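Local coordinates for protein glutathione S-transferase (Rhodospirillum rubrum F11, PDB 4O7H) that probably conjugates the thiol of glutathione to electrophilic substrates, at residues 163-174 against 190-200. Sequence-based numbering, arbitrary orientation.
Sequences DITAACHLSLID and WYALVKSRPSF
W190 and D163 close one end of this helix crossing: NE1 of W190 donates to OD1 of D163 at 3.0 Å, nearly straight at 160°. The acceptor lies close to the indole plane, the bond uses the anti lone pair of OD1, and the carboxylate and ring planes stand 37° apart. The same oxygen also takes the backbone N-H of L154, while OD2 takes that of T160. A first torsion of 158° swings the indole away from its own backbone N and into the hole formed by D163, A166, A167 and L170, its CH2 3.7 Å from CB of A166, while L170 CD1 meets the ring edge. Y191 enters the next hole, among A167, L170, S171 and D174. The tightest packing surrounds A167, whose methyl is 3.6 Å from CG1 of V194 and also touches W190, Y191 and CE1 of F200; its carbonyl O faces the edges of the Y191 and F200 rings. The knobs-into-holes packing of W190 and Y191 joins helices 161-175 and 185-195, nearly at right angles where segments 163-174 and 190-195 meet, within the all-helical C-terminal domain of the glutathione S-transferase fold; I144 and I148 of helix 127-150 also pack on W190. A leucine in place of W190 would probably leave OD1 of D163 without its side-chain donor and open a gap beside A166 and L170. Toward D174 the contact loosens and becomes water-mediated. One water joins OD2 of D174 (2.8 Å) to the Y191 hydroxyl; a second links OD2 to NZ of K195, which stays 4.5 Å from OD2, beyond a direct salt bridge. The other carboxylate oxygen of D174 is held by H216 and W181.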
# COMPACT_ATOMS: atom_id res chain seq x y z
N ASP A 163 -9.95 -8.18 8.60
CA ASP A 163 -11.10 -8.94 8.09
C ASP A 163 -11.81 -8.17 6.97
O ASP A 163 -12.18 -8.74 5.93
CB ASP A 163 -12.12 -9.17 9.20
CG ASP A 163 -11.53 -9.86 10.39
OD1 ASP A 163 -11.51 -11.12 10.40
OD2 ASP A 163 -11.08 -9.13 11.33
N ILE A 164 -11.93 -6.85 7.16
CA ILE A 164 -12.65 -6.06 6.16
C ILE A 164 -11.91 -6.08 4.82
O ILE A 164 -12.49 -6.32 3.76
CB ILE A 164 -12.85 -4.65 6.63
CG1 ILE A 164 -13.79 -4.62 7.86
CG2 ILE A 164 -13.50 -3.81 5.55
CD1 ILE A 164 -13.79 -3.28 8.53
N THR A 165 -10.60 -5.88 4.87
CA THR A 165 -9.77 -5.83 3.67
C THR A 165 -9.83 -7.19 2.92
O THR A 165 -10.13 -7.24 1.73
CB THR A 165 -8.32 -5.44 4.02
OG1 THR A 165 -8.32 -4.19 4.74
CG2 THR A 165 -7.49 -5.31 2.73
N ALA A 166 -9.58 -8.27 3.65
CA ALA A 166 -9.57 -9.60 3.06
C ALA A 166 -10.96 -9.94 2.44
O ALA A 166 -11.05 -10.43 1.28
CB ALA A 166 -9.20 -10.66 4.10
N ALA A 167 -12.04 -9.62 3.15
CA ALA A 167 -13.39 -9.95 2.71
C ALA A 167 -13.74 -9.09 1.51
O ALA A 167 -14.47 -9.55 0.61
CB ALA A 167 -14.39 -9.76 3.85
N CYS A 168 -13.27 -7.84 1.47
CA CYS A 168 -13.63 -6.93 0.36
C CYS A 168 -12.93 -7.41 -0.92
O CYS A 168 -13.53 -7.44 -2.01
CB CYS A 168 -13.35 -5.49 0.67
SG CYS A 168 -14.57 -4.79 1.78
N HIS A 169 -11.66 -7.83 -0.81
CA HIS A 169 -10.97 -8.41 -1.96
C HIS A 169 -11.70 -9.66 -2.42
O HIS A 169 -12.01 -9.81 -3.59
CB HIS A 169 -9.54 -8.71 -1.58
CG HIS A 169 -8.63 -7.55 -1.80
ND1 HIS A 169 -8.31 -6.61 -0.85
CD2 HIS A 169 -8.00 -7.17 -2.93
CE1 HIS A 169 -7.44 -5.75 -1.37
NE2 HIS A 169 -7.31 -6.04 -2.64
N LEU A 170 -12.01 -10.56 -1.48
CA LEU A 170 -12.66 -11.82 -1.81
C LEU A 170 -14.02 -11.60 -2.40
O LEU A 170 -14.46 -12.39 -3.25
CB LEU A 170 -12.70 -12.77 -0.63
CG LEU A 170 -11.37 -13.49 -0.40
CD1 LEU A 170 -11.32 -14.12 0.97
CD2 LEU A 170 -11.20 -14.60 -1.44
N SER A 171 -14.70 -10.52 -2.01
CA SER A 171 -16.03 -10.24 -2.53
C SER A 171 -15.95 -9.97 -4.02
O SER A 171 -16.91 -10.29 -4.77
CB SER A 171 -16.73 -9.11 -1.79
OG SER A 171 -16.25 -7.81 -2.08
N LEU A 172 -14.86 -9.37 -4.46
CA LEU A 172 -14.72 -9.09 -5.90
C LEU A 172 -14.34 -10.37 -6.67
O LEU A 172 -14.88 -10.60 -7.76
CB LEU A 172 -13.70 -8.00 -6.16
CG LEU A 172 -14.33 -6.64 -5.93
CD1 LEU A 172 -13.20 -5.65 -5.66
CD2 LEU A 172 -15.20 -6.26 -7.12
N ILE A 173 -13.54 -11.24 -6.06
CA ILE A 173 -13.25 -12.55 -6.66
C ILE A 173 -14.54 -13.35 -6.74
O ILE A 173 -14.80 -14.02 -7.74
CB ILE A 173 -12.17 -13.35 -5.90
CG1 ILE A 173 -10.92 -12.47 -5.59
CG2 ILE A 173 -11.75 -14.57 -6.70
CD1 ILE A 173 -10.49 -11.56 -6.74
N ASP A 174 -15.38 -13.19 -5.74
CA ASP A 174 -16.64 -13.94 -5.70
C ASP A 174 -17.62 -13.37 -6.71
O ASP A 174 -18.33 -14.15 -7.37
CB ASP A 174 -17.22 -13.90 -4.29
CG ASP A 174 -18.20 -15.01 -4.00
OD1 ASP A 174 -17.95 -16.13 -4.40
OD2 ASP A 174 -19.20 -14.75 -3.26
N TRP A 190 -15.62 -18.23 7.72
CA TRP A 190 -15.24 -16.90 8.13
C TRP A 190 -15.86 -15.85 7.21
O TRP A 190 -16.42 -14.85 7.66
CB TRP A 190 -13.71 -16.77 8.21
CG TRP A 190 -13.24 -15.29 8.10
CD1 TRP A 190 -13.13 -14.41 9.08
CD2 TRP A 190 -12.85 -14.62 6.90
NE1 TRP A 190 -12.67 -13.21 8.61
CE2 TRP A 190 -12.52 -13.31 7.25
CE3 TRP A 190 -12.78 -15.00 5.57
CZ2 TRP A 190 -12.15 -12.36 6.31
CZ3 TRP A 190 -12.43 -14.08 4.63
CH2 TRP A 190 -12.10 -12.77 4.99
N TYR A 191 -15.81 -16.11 5.90
CA TYR A 191 -16.39 -15.15 4.95
C TYR A 191 -17.89 -15.05 5.14
O TYR A 191 -18.46 -14.00 5.03
CB TYR A 191 -16.03 -15.48 3.51
CG TYR A 191 -16.53 -14.49 2.48
CD1 TYR A 191 -15.91 -13.27 2.30
CD2 TYR A 191 -17.66 -14.74 1.76
CE1 TYR A 191 -16.37 -12.36 1.38
CE2 TYR A 191 -18.13 -13.85 0.82
CZ TYR A 191 -17.47 -12.66 0.63
OH TYR A 191 -17.97 -11.74 -0.32
N ALA A 192 -18.54 -16.17 5.39
CA ALA A 192 -19.98 -16.13 5.65
C ALA A 192 -20.34 -15.26 6.83
O ALA A 192 -21.36 -14.60 6.81
CB ALA A 192 -20.47 -17.56 5.87
N LEU A 193 -19.49 -15.29 7.86
CA LEU A 193 -19.70 -14.42 9.00
C LEU A 193 -19.54 -12.95 8.64
O LEU A 193 -20.41 -12.11 9.01
CB LEU A 193 -18.78 -14.75 10.14
CG LEU A 193 -19.01 -16.03 10.91
CD1 LEU A 193 -17.86 -16.12 11.92
CD2 LEU A 193 -20.35 -15.94 11.60
N VAL A 194 -18.53 -12.63 7.83
CA VAL A 194 -18.36 -11.22 7.48
C VAL A 194 -19.48 -10.75 6.57
O VAL A 194 -20.02 -9.64 6.73
CB VAL A 194 -16.97 -10.94 6.85
CG1 VAL A 194 -16.88 -9.46 6.45
CG2 VAL A 194 -15.86 -11.32 7.84
N LYS A 195 -19.78 -11.56 5.57
CA LYS A 195 -20.77 -11.16 4.53
C LYS A 195 -22.19 -10.97 5.09
O LYS A 195 -23.01 -10.27 4.46
CB LYS A 195 -20.77 -12.11 3.35
CG LYS A 195 -21.65 -13.32 3.49
CD LYS A 195 -21.65 -14.21 2.22
CE LYS A 195 -22.33 -13.68 0.97
NZ LYS A 195 -22.42 -14.75 -0.06
N SER A 196 -22.44 -11.56 6.26
CA SER A 196 -23.72 -11.50 6.96
C SER A 196 -23.89 -10.28 7.86
O SER A 196 -24.93 -10.11 8.48
CB SER A 196 -23.89 -12.77 7.80
OG SER A 196 -24.10 -13.93 6.99
N ARG A 197 -22.85 -9.46 7.99
CA ARG A 197 -22.93 -8.25 8.79
C ARG A 197 -23.64 -7.15 8.01
O ARG A 197 -23.51 -7.07 6.80
CB ARG A 197 -21.53 -7.80 9.22
CG ARG A 197 -20.76 -8.81 10.00
CD ARG A 197 -19.35 -8.39 10.35
NE ARG A 197 -19.25 -7.28 11.28
CZ ARG A 197 -19.22 -7.37 12.60
NH1 ARG A 197 -19.26 -8.56 13.18
NH2 ARG A 197 -19.08 -6.26 13.35
N PRO A 198 -24.40 -6.29 8.68
CA PRO A 198 -25.13 -5.24 7.98
C PRO A 198 -24.22 -4.34 7.16
O PRO A 198 -24.62 -3.84 6.12
CB PRO A 198 -25.87 -4.50 9.10
CG PRO A 198 -25.91 -5.44 10.23
CD PRO A 198 -24.81 -6.46 10.10
N SER A 199 -22.96 -4.17 7.61
CA SER A 199 -22.01 -3.29 6.91
C SER A 199 -21.70 -3.83 5.53
O SER A 199 -21.30 -3.09 4.64
CB SER A 199 -20.72 -3.18 7.68
OG SER A 199 -20.18 -4.47 7.88
N PHE A 200 -21.88 -5.13 5.35
CA PHE A 200 -21.57 -5.74 4.05
C PHE A 200 -22.71 -5.68 3.03
O PHE A 200 -22.53 -5.99 1.85
CB PHE A 200 -21.15 -7.20 4.22
CG PHE A 200 -19.93 -7.61 3.40
CD1 PHE A 200 -18.67 -7.19 3.78
CD2 PHE A 200 -20.08 -8.41 2.28
CE1 PHE A 200 -17.57 -7.57 3.04
CE2 PHE A 200 -18.97 -8.79 1.51
CZ PHE A 200 -17.72 -8.38 1.92
O HOH W 1 -20.08 -12.68 -1.67
O HOH W 2 -20.17 -16.08 -1.12